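Side-chain contacts in PelA (Pseudomonas aeruginosa, PDB 5TCB), which carries a glycoside hydrolase domain of family GH114, the part modelled here, within a longer protein that probably also acts as a deacetylase: residues 27-32 with 230-235; 157-162 with 171-176; 193-198 with 253-258; 235-240 with 246-251. All coordinates share one frame; numbering follows the deposited sequence. Where two conformers were deposited one is given.

Contact 1. Residues 27-32 with 230-235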
# COMPACT_ATOMS: atom_id res chain seq x y z
N VAL A 27 5.85 11.94 -0.36
CA VAL A 27 5.38 10.73 -1.01
C VAL A 27 4.17 11.07 -1.87
O VAL A 27 3.35 11.92 -1.50
CB VAL A 27 5.07 9.62 0.04
CG1 VAL A 27 3.93 10.03 0.98
CG2 VAL A 27 4.79 8.33 -0.63
N ALA A 28 4.09 10.40 -3.02
CA ALA A 28 2.92 10.42 -3.87
C ALA A 28 2.54 9.00 -4.27
O ALA A 28 3.38 8.09 -4.32
CB ALA A 28 3.15 11.29 -5.13
N PHE A 29 1.24 8.82 -4.55
CA PHE A 29 0.68 7.57 -5.05
C PHE A 29 -0.09 7.88 -6.32
O PHE A 29 -0.89 8.82 -6.33
CB PHE A 29 -0.31 6.95 -4.05
CG PHE A 29 0.31 6.38 -2.79
CD1 PHE A 29 0.79 7.22 -1.79
CD2 PHE A 29 0.39 5.00 -2.59
CE1 PHE A 29 1.35 6.72 -0.64
CE2 PHE A 29 0.95 4.48 -1.43
CZ PHE A 29 1.44 5.34 -0.46
N TRP A 30 0.15 7.09 -7.37
CA TRP A 30 -0.54 7.28 -8.65
C TRP A 30 -0.83 5.91 -9.23
O TRP A 30 0.10 5.19 -9.59
CB TRP A 30 0.30 8.12 -9.62
CG TRP A 30 -0.45 8.41 -10.88
CD1 TRP A 30 -0.65 7.54 -11.94
CD2 TRP A 30 -1.15 9.62 -11.23
NE1 TRP A 30 -1.40 8.14 -12.90
CE2 TRP A 30 -1.72 9.42 -12.51
CE3 TRP A 30 -1.32 10.86 -10.61
CZ2 TRP A 30 -2.48 10.39 -13.14
CZ3 TRP A 30 -2.05 11.83 -11.24
CH2 TRP A 30 -2.63 11.60 -12.50
N TYR A 31 -2.10 5.54 -9.30
CA TYR A 31 -2.46 4.20 -9.75
C TYR A 31 -3.10 4.19 -11.13
O TYR A 31 -3.49 3.11 -11.63
CB TYR A 31 -3.43 3.57 -8.74
CG TYR A 31 -2.85 3.23 -7.38
CD1 TYR A 31 -1.49 3.14 -7.18
CD2 TYR A 31 -3.68 2.97 -6.32
CE1 TYR A 31 -0.98 2.80 -5.95
CE2 TYR A 31 -3.16 2.63 -5.07
CZ TYR A 31 -1.83 2.53 -4.91
OH TYR A 31 -1.30 2.20 -3.69
N ALA A 32 -3.28 5.35 -11.73
CA ALA A 32 -4.02 5.49 -12.97
C ALA A 32 -3.09 5.45 -14.18
O ALA A 32 -1.86 5.48 -14.06
CB ALA A 32 -4.81 6.80 -12.96
N PRO A 230 9.21 5.02 9.90
CA PRO A 230 8.53 6.12 9.21
C PRO A 230 7.09 5.75 8.94
O PRO A 230 6.81 4.63 8.49
CB PRO A 230 9.33 6.30 7.91
CG PRO A 230 10.63 5.69 8.19
CD PRO A 230 10.38 4.55 9.14
N ILE A 231 6.17 6.67 9.25
CA ILE A 231 4.74 6.47 9.04
C ILE A 231 4.24 7.44 7.98
O ILE A 231 4.41 8.67 8.10
CB ILE A 231 3.91 6.62 10.33
CG1 ILE A 231 4.51 5.79 11.46
CG2 ILE A 231 2.46 6.23 10.06
CD1 ILE A 231 3.90 6.07 12.81
N VAL A 232 3.59 6.89 6.97
CA VAL A 232 2.98 7.66 5.90
C VAL A 232 1.48 7.68 6.14
O VAL A 232 0.86 6.64 6.41
CB VAL A 232 3.32 7.05 4.53
CG1 VAL A 232 2.39 7.57 3.45
CG2 VAL A 232 4.78 7.33 4.20
N ALA A 233 0.90 8.86 6.12
CA ALA A 233 -0.53 9.05 6.22
C ALA A 233 -1.09 9.23 4.82
O ALA A 233 -0.70 10.15 4.11
CB ALA A 233 -0.87 10.27 7.08
N ILE A 234 -2.01 8.35 4.42
CA ILE A 234 -2.73 8.49 3.16
C ILE A 234 -4.14 8.94 3.51
O ILE A 234 -5.00 8.14 3.88
CB ILE A 234 -2.78 7.19 2.34
CG1 ILE A 234 -1.39 6.63 2.11
CG2 ILE A 234 -3.43 7.48 0.99
CD1 ILE A 234 -1.41 5.18 1.53
N ASP A 235 -4.38 10.25 3.39
CA ASP A 235 -5.67 10.86 3.64
C ASP A 235 -6.30 11.30 2.33
O ASP A 235 -5.65 11.42 1.29
CB ASP A 235 -5.52 12.04 4.60
CG ASP A 235 -5.42 11.60 6.06
OD1 ASP A 235 -4.89 10.49 6.32
OD2 ASP A 235 -5.87 12.37 6.94
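The side chains of Ile234 and Phe29 cross at about a right angle, and the isoleucine lays its terminal methyl over one face of the ring. CD1 stands 4.0 Å from the centroid of the Phe29 ring, 30° off the ring normal, a CH-pi contact displaced towards the far end of the ring, where Ile234 CD1 comes within 3.5 Å of Phe29 CZ. The same ring meets Val232 differently: CG1 of the valine lies at its edge, near the ring plane, 4.3 Å from Phe29 CE1. That methyl also faces Val27, the two side chains reaching for each other tip to tip, with Val27 CG1 and Val232 CG1 3.8 Å apart. Set anti to its own backbone N (chi1 163°), Val232 CG1 serves both partners. Strands 27-30 and 231-235 are not neighbours in the sheet; their axes pass 9.2 Å apart, and side chains alone bridge them, as across the inside of a (beta/alpha)8 barrel. Phe260 of strand 258-262 packs on Val27 and Phe29, and Phe133 meets the Phe29 ring edge-to-face. With no hydrogen bond across it and all four touching residues buried, this contact is held by dispersion and the hydrophobic effect.

Contact 2. Residues 157-162 with 171-176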
# COMPACT_ATOMS: atom_id res chain seq x y z
N SER A 157 5.42 -15.39 7.12
CA SER A 157 6.46 -16.18 6.47
C SER A 157 6.62 -15.78 5.01
O SER A 157 7.75 -15.80 4.49
CB SER A 157 6.14 -17.68 6.57
OG SER A 157 5.03 -18.05 5.78
N PHE A 158 5.53 -15.42 4.33
CA PHE A 158 5.65 -14.93 2.96
C PHE A 158 6.48 -13.65 2.90
O PHE A 158 7.36 -13.52 2.04
CB PHE A 158 4.27 -14.68 2.34
CG PHE A 158 4.39 -13.94 1.05
CD1 PHE A 158 4.77 -14.62 -0.10
CD2 PHE A 158 4.23 -12.57 1.00
CE1 PHE A 158 4.94 -13.95 -1.28
CE2 PHE A 158 4.42 -11.88 -0.21
CZ PHE A 158 4.78 -12.58 -1.33
N LEU A 159 6.19 -12.70 3.78
CA LEU A 159 6.90 -11.43 3.75
C LEU A 159 8.38 -11.64 4.05
O LEU A 159 9.24 -11.00 3.43
CB LEU A 159 6.27 -10.43 4.73
CG LEU A 159 4.84 -10.00 4.37
CD1 LEU A 159 4.14 -9.25 5.52
CD2 LEU A 159 4.84 -9.14 3.09
N ALA A 160 8.71 -12.53 4.99
CA ALA A 160 10.10 -12.82 5.24
C ALA A 160 10.77 -13.45 4.02
O ALA A 160 11.92 -13.13 3.71
CB ALA A 160 10.23 -13.73 6.46
N GLN A 161 10.07 -14.32 3.30
CA GLN A 161 10.66 -14.94 2.11
C GLN A 161 10.82 -13.93 0.99
O GLN A 161 11.82 -13.95 0.25
CB GLN A 161 9.80 -16.12 1.66
CG GLN A 161 10.40 -16.89 0.49
CD GLN A 161 9.59 -18.10 0.10
OE1 GLN A 161 8.60 -18.43 0.76
NE2 GLN A 161 10.00 -18.77 -0.96
N LEU A 162 9.84 -13.04 0.83
CA LEU A 162 9.95 -11.98 -0.16
C LEU A 162 11.17 -11.12 0.10
O LEU A 162 11.93 -10.79 -0.82
CB LEU A 162 8.68 -11.14 -0.14
CG LEU A 162 8.71 -9.84 -0.96
CD1 LEU A 162 8.98 -10.13 -2.43
CD2 LEU A 162 7.39 -9.11 -0.79
N LEU A 171 10.54 -2.53 1.13
CA LEU A 171 9.15 -2.95 1.34
C LEU A 171 8.41 -1.88 2.15
O LEU A 171 8.74 -1.61 3.30
CB LEU A 171 9.10 -4.32 2.02
CG LEU A 171 9.83 -5.45 1.29
CD1 LEU A 171 9.64 -6.76 2.02
CD2 LEU A 171 9.41 -5.57 -0.18
N PHE A 172 7.43 -1.28 1.50
CA PHE A 172 6.63 -0.18 2.03
C PHE A 172 5.28 -0.81 2.33
O PHE A 172 4.50 -1.13 1.43
CB PHE A 172 6.60 0.94 0.98
CG PHE A 172 5.84 2.18 1.34
CD1 PHE A 172 5.32 2.41 2.59
CD2 PHE A 172 5.69 3.14 0.36
CE1 PHE A 172 4.61 3.59 2.84
CE2 PHE A 172 5.00 4.33 0.59
CZ PHE A 172 4.46 4.56 1.84
N PHE A 173 5.04 -1.08 3.61
CA PHE A 173 3.83 -1.81 4.02
C PHE A 173 2.64 -0.86 4.08
O PHE A 173 2.75 0.26 4.60
CB PHE A 173 3.98 -2.40 5.42
CG PHE A 173 4.80 -3.66 5.54
CD1 PHE A 173 5.80 -3.98 4.65
CD2 PHE A 173 4.54 -4.53 6.60
CE1 PHE A 173 6.54 -5.15 4.83
CE2 PHE A 173 5.28 -5.66 6.78
CZ PHE A 173 6.28 -5.98 5.90
N ASN A 174 1.48 -1.31 3.60
CA ASN A 174 0.19 -0.71 3.97
C ASN A 174 -0.30 -1.41 5.22
O ASN A 174 -0.75 -2.55 5.18
CB ASN A 174 -0.83 -0.80 2.84
CG ASN A 174 -2.03 0.12 3.07
OD1 ASN A 174 -2.03 0.88 4.05
ND2 ASN A 174 -3.01 0.08 2.18
N ARG A 175 -0.18 -0.73 6.37
CA ARG A 175 -0.52 -1.34 7.68
C ARG A 175 0.30 -2.62 7.83
O ARG A 175 1.53 -2.58 7.68
CB ARG A 175 -2.02 -1.54 7.81
CG ARG A 175 -2.84 -0.30 7.78
CD ARG A 175 -4.28 -0.60 7.96
NE ARG A 175 -5.12 0.60 7.97
CZ ARG A 175 -6.14 0.78 8.79
NH1 ARG A 175 -6.48 -0.15 9.68
NH2 ARG A 175 -6.82 1.91 8.71
N GLY A 176 -0.29 -3.75 8.17
CA GLY A 176 0.50 -4.90 8.57
C GLY A 176 0.74 -5.03 10.05
O GLY A 176 1.66 -5.74 10.46
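Phe173 turns its CG anti to the carbonyl carbon (chi1 -78°), which carries the end of the ring towards the helix and Leu159; Leu162, with CG anti to the backbone N (chi1 171°), sends its branch down to Leu171. Leu159 approaches Phe173 from the opposite direction, and its CD1 rests against the far end of the ring, 3.9 Å from Phe173 CZ and 4.0 Å from Phe173 CE2. About one helical turn later, the chains of Leu162 and Leu171 slant past one another and touch through a single methyl each, Leu162 CD2 and Leu171 CD2, 4.1 Å apart. The Phe173 ring is bordered in its plane by Leu171 CB and Arg175 O of its own segment, so Leu171 both touches the helix and flanks the aromatic group that does the same. All four side chains are buried, and no hydrogen bond links the segments. Leu134 of strand 131-135 touches both Leu159 and Phe173, and Leu132 of that strand touches Leu162, extending the apolar layer to the neighbouring strand. Helix 157-162 runs nearly antiparallel to strand 171-174, at 159° with axes 11.6 Å apart. This is the packing of a beta-alpha-beta unit, strand 131-135, helix 145-165 and strand 170-174, as in a (beta/alpha)8 barrel.

Contact 3. Residues 193-198 with 253-258; sequences ESIHAG and RSEGYV
Ile195 and Tyr257 lie opposite each other, their CA atoms 9.3 Å apart. Segment 193-198 bends after a cis peptide between Glu193 and Ser194, just beyond strand 187-192. Segment 253-258 brings helix 242-254 to its end in a Schellman motif: Gly256 takes a positive phi, and its N bonds to Arg253 O at 2.9 Å. From there the chain turns into the last strand of the parallel sheet, 258-262. Ile195 meets two rings with different branches. Its CG1 sits over the face of Tyr257, 4.2 Å from the ring centroid, while CG2, beside Tyr257 CE1, covers the centre of one face of His196, 3.7 Å above that plane. The Tyr257 hydroxyl is held further on by Arg225. On the more exposed side, His196 and Glu255 come from opposite directions, with the ring and carboxylate planes turned 68° apart. The glutamate chain is extended beyond CG and carries its carboxylate to the imidazole edge. His196 NE2 donates to Glu255 OE1 at 2.7 Å with an N-H...O angle of 156°, and only weakly to Glu255 OE2, at 3.3 Å. Glu255 OE1 accepts through its syn lone pair and sits 15° out of the plane of the His196 ring.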
# COMPACT_ATOMS: atom_id res chain seq x y z
N GLU A 193 -4.15 4.36 5.75
CA GLU A 193 -5.36 5.02 5.32
C GLU A 193 -6.37 4.88 6.45
O GLU A 193 -6.83 3.73 6.69
CB GLU A 193 -5.96 4.38 4.06
CG GLU A 193 -5.02 4.18 2.90
CD GLU A 193 -5.64 3.21 1.90
OE1 GLU A 193 -6.42 3.65 1.04
OE2 GLU A 193 -5.37 2.00 2.01
N SER A 194 -6.74 5.91 7.20
CA SER A 194 -6.36 7.31 7.06
C SER A 194 -6.24 7.87 8.47
O SER A 194 -6.64 7.21 9.44
CB SER A 194 -7.41 8.09 6.26
OG SER A 194 -7.46 7.67 4.91
N ILE A 195 -5.74 9.10 8.61
CA ILE A 195 -5.51 9.66 9.94
C ILE A 195 -6.63 10.63 10.30
O ILE A 195 -7.32 10.43 11.31
CB ILE A 195 -4.12 10.33 10.02
CG1 ILE A 195 -2.99 9.31 9.79
CG2 ILE A 195 -3.91 11.05 11.37
CD1 ILE A 195 -3.00 8.09 10.72
N HIS A 196 -6.85 11.67 9.50
CA HIS A 196 -7.91 12.62 9.79
C HIS A 196 -9.01 12.61 8.74
O HIS A 196 -10.21 12.61 9.09
CB HIS A 196 -7.34 14.04 9.89
CG HIS A 196 -6.40 14.24 11.03
ND1 HIS A 196 -6.77 14.04 12.34
CD2 HIS A 196 -5.10 14.63 11.05
CE1 HIS A 196 -5.73 14.29 13.12
NE2 HIS A 196 -4.71 14.65 12.37
N ALA A 197 -8.63 12.66 7.47
CA ALA A 197 -9.57 12.74 6.36
C ALA A 197 -9.51 11.43 5.60
O ALA A 197 -8.47 11.06 5.04
CB ALA A 197 -9.25 13.94 5.46
N GLY A 198 -10.63 10.71 5.57
CA GLY A 198 -10.65 9.40 4.97
C GLY A 198 -11.70 9.27 3.88
O GLY A 198 -12.43 10.21 3.54
N ARG A 253 2.23 16.59 9.01
CA ARG A 253 3.66 16.71 9.25
C ARG A 253 3.95 17.12 10.69
O ARG A 253 4.86 16.57 11.32
CB ARG A 253 4.29 17.67 8.24
CG ARG A 253 4.44 17.05 6.87
CD ARG A 253 5.12 17.96 5.87
NE ARG A 253 5.23 17.26 4.59
CZ ARG A 253 6.26 16.49 4.24
NH1 ARG A 253 7.28 16.30 5.07
NH2 ARG A 253 6.22 15.87 3.08
N SER A 254 3.20 18.09 11.23
CA SER A 254 3.42 18.50 12.61
C SER A 254 3.15 17.38 13.60
O SER A 254 3.71 17.37 14.69
CB SER A 254 2.55 19.71 12.96
OG SER A 254 1.20 19.33 13.23
N GLU A 255 2.33 16.39 13.20
CA GLU A 255 2.04 15.23 14.02
C GLU A 255 2.98 14.06 13.75
O GLU A 255 2.78 12.98 14.32
CB GLU A 255 0.59 14.82 13.80
CG GLU A 255 -0.38 15.90 14.26
CD GLU A 255 -1.82 15.64 13.87
OE1 GLU A 255 -2.10 14.62 13.23
OE2 GLU A 255 -2.67 16.49 14.21
N GLY A 256 3.99 14.25 12.91
CA GLY A 256 5.03 13.26 12.72
C GLY A 256 4.84 12.34 11.53
O GLY A 256 5.65 11.42 11.35
N TYR A 257 3.82 12.58 10.71
CA TYR A 257 3.54 11.76 9.54
C TYR A 257 4.16 12.36 8.28
O TYR A 257 4.38 13.56 8.17
CB TYR A 257 2.03 11.61 9.33
CG TYR A 257 1.30 10.98 10.47
CD1 TYR A 257 0.55 11.76 11.32
CD2 TYR A 257 1.37 9.62 10.72
CE1 TYR A 257 -0.13 11.22 12.37
CE2 TYR A 257 0.71 9.06 11.79
CZ TYR A 257 -0.04 9.87 12.61
OH TYR A 257 -0.72 9.35 13.68
N VAL A 258 4.43 11.50 7.30
CA VAL A 258 4.75 11.96 5.95
C VAL A 258 3.47 11.78 5.14
O VAL A 258 3.08 10.63 4.88
CB VAL A 258 5.91 11.18 5.34
CG1 VAL A 258 6.26 11.74 3.96
CG2 VAL A 258 7.12 11.26 6.24

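Contact 4. Residues 235-240 with 246-251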
# COMPACT_ATOMS: atom_id res chain seq x y z
N ASP A 235 -4.38 10.25 3.39
CA ASP A 235 -5.67 10.86 3.64
C ASP A 235 -6.30 11.30 2.33
O ASP A 235 -5.65 11.42 1.29
CB ASP A 235 -5.52 12.04 4.60
CG ASP A 235 -5.42 11.60 6.06
OD1 ASP A 235 -4.89 10.49 6.32
OD2 ASP A 235 -5.87 12.37 6.94
N TYR A 236 -7.61 11.53 2.39
CA TYR A 236 -8.41 11.72 1.18
C TYR A 236 -9.24 12.99 1.28
O TYR A 236 -10.06 13.13 2.20
CB TYR A 236 -9.32 10.49 0.96
CG TYR A 236 -8.53 9.26 0.64
CD1 TYR A 236 -8.40 8.24 1.57
CD2 TYR A 236 -7.91 9.12 -0.59
CE1 TYR A 236 -7.66 7.09 1.26
CE2 TYR A 236 -7.15 7.99 -0.91
CZ TYR A 236 -7.05 6.99 0.02
OH TYR A 236 -6.32 5.86 -0.32
N LEU A 237 -9.02 13.91 0.33
CA LEU A 237 -9.85 15.10 0.14
C LEU A 237 -10.01 15.30 -1.36
O LEU A 237 -9.08 15.03 -2.13
CB LEU A 237 -9.24 16.37 0.76
CG LEU A 237 -9.30 16.45 2.28
CD1 LEU A 237 -8.51 17.65 2.76
CD2 LEU A 237 -10.76 16.55 2.77
N PRO A 238 -11.17 15.78 -1.80
CA PRO A 238 -11.42 15.91 -3.24
C PRO A 238 -10.65 17.07 -3.84
O PRO A 238 -10.16 17.95 -3.12
CB PRO A 238 -12.94 16.13 -3.31
CG PRO A 238 -13.25 16.84 -2.03
CD PRO A 238 -12.35 16.16 -1.01
N PRO A 239 -10.57 17.13 -5.17
CA PRO A 239 -9.73 18.17 -5.79
C PRO A 239 -10.16 19.57 -5.46
O PRO A 239 -9.31 20.47 -5.36
CB PRO A 239 -9.85 17.87 -7.29
CG PRO A 239 -10.13 16.40 -7.34
CD PRO A 239 -11.01 16.13 -6.16
N GLU A 240 -11.47 19.83 -5.36
CA GLU A 240 -11.95 21.17 -5.08
C GLU A 240 -11.52 21.66 -3.70
O GLU A 240 -11.54 22.88 -3.47
CB GLU A 240 -13.48 21.23 -5.24
CG GLU A 240 -14.29 20.37 -4.26
CD GLU A 240 -14.55 18.96 -4.76
OE1 GLU A 240 -13.86 18.47 -5.70
OE2 GLU A 240 -15.44 18.32 -4.15
N ARG A 246 -3.78 21.10 1.53
CA ARG A 246 -2.52 21.73 1.91
C ARG A 246 -2.43 21.88 3.43
O ARG A 246 -1.43 21.50 4.04
CB ARG A 246 -2.38 23.10 1.24
CG ARG A 246 -2.21 23.08 -0.28
CD ARG A 246 -0.76 22.86 -0.68
NE ARG A 246 -0.58 23.02 -2.12
CZ ARG A 246 0.37 22.42 -2.84
NH1 ARG A 246 1.23 21.59 -2.26
NH2 ARG A 246 0.44 22.64 -4.15
N ALA A 247 -3.49 22.42 4.04
CA ALA A 247 -3.49 22.61 5.49
C ALA A 247 -3.39 21.28 6.21
O ALA A 247 -2.71 21.16 7.24
CB ALA A 247 -4.75 23.35 5.92
N LEU A 248 -4.07 20.27 5.68
CA LEU A 248 -4.05 18.95 6.32
C LEU A 248 -2.67 18.30 6.20
O LEU A 248 -2.18 17.68 7.15
CB LEU A 248 -5.13 18.06 5.73
CG LEU A 248 -5.08 16.61 6.22
CD1 LEU A 248 -5.23 16.50 7.73
CD2 LEU A 248 -6.15 15.81 5.51
N ALA A 249 -2.02 18.45 5.04
CA ALA A 249 -0.65 17.98 4.93
C ALA A 249 0.24 18.63 5.98
O ALA A 249 1.08 17.96 6.60
CB ALA A 249 -0.13 18.26 3.52
N ALA A 250 0.09 19.94 6.20
CA ALA A 250 0.89 20.60 7.24
C ALA A 250 0.55 20.06 8.62
O ALA A 250 1.45 19.80 9.44
CB ALA A 250 0.66 22.11 7.19
N ARG A 251 -0.73 19.82 8.88
CA ARG A 251 -1.14 19.26 10.16
C ARG A 251 -0.51 17.89 10.38
O ARG A 251 0.06 17.61 11.44
CB ARG A 251 -2.67 19.19 10.16
CG ARG A 251 -3.31 18.91 11.47
CD ARG A 251 -4.81 18.92 11.31
NE ARG A 251 -5.46 18.22 12.40
CZ ARG A 251 -6.67 17.68 12.32
NH1 ARG A 251 -7.38 17.76 11.20
NH2 ARG A 251 -7.17 17.05 13.38
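Leu248 puts one methyl, CD2, against the side of Asp235, which it crosses at about a right angle; this is the close-packed half of the contact. Leu248 CD2 lies 3.7 Å from Asp235 OD2 and 3.9 Å from Asp235 CB, with both residues buried. The leucine gets there because its CG is anti to the backbone N (chi1 173°), which sends the branch from the helix towards the strand. A carboxylate beside a methyl gains no hydrogen bond from it, and Asp235 finds its polar partners elsewhere: OD2 takes the backbone N-H groups of His196 and Ala197, and OD1 that of Ile195. Three bonds thus fix the rotation of the carboxylate, and peptide N-H groups would be expected to favour its ionised form. The contact belongs to the beta-alpha-beta unit of strand 231-236, helix 242-254 and strand 258-262, whose Val261 touches both Leu248 and Leu237. Packing slackens past the end of the strand. Leu237, only partly buried, lies at an oblique angle to Leu248, and its CD1 stays 4.1 Å from the same CD2 of Leu248. Beyond it the chain passes through Pro238 to the exposed Pro239 and Glu240. On the outer flank of the helix, Ala247 and Ala250 face solvent, and Arg251 is poorly ordered; it touches His196, and its ion pair with Glu255 is long and weak.

In the fold
Contacts 1, 2 and 4 use strands of one parallel eight-stranded sheet, consistent with a (beta/alpha)8 barrel; contact 3 joins the loop after strand 187-192, leading into a small antiparallel pair, to the end of helix 242-254. Contact 2, its centre about 17 Å from that of contact 1, is nested within the long loop contact 1 closes, and its Phe172 ring touches Val27, Phe29 and Val232. Contact 4 is nested inside contact 3, shares its helix and lies about 10 Å away between centres. Contacts 1 and 4 overlap at Asp235; contacts 2 and 4 have centres about 28 Å apart. Glu193 bonds to Asn174, Arg175 and Tyr236, linking the ends of strands 170-174, 187-192 and 231-236.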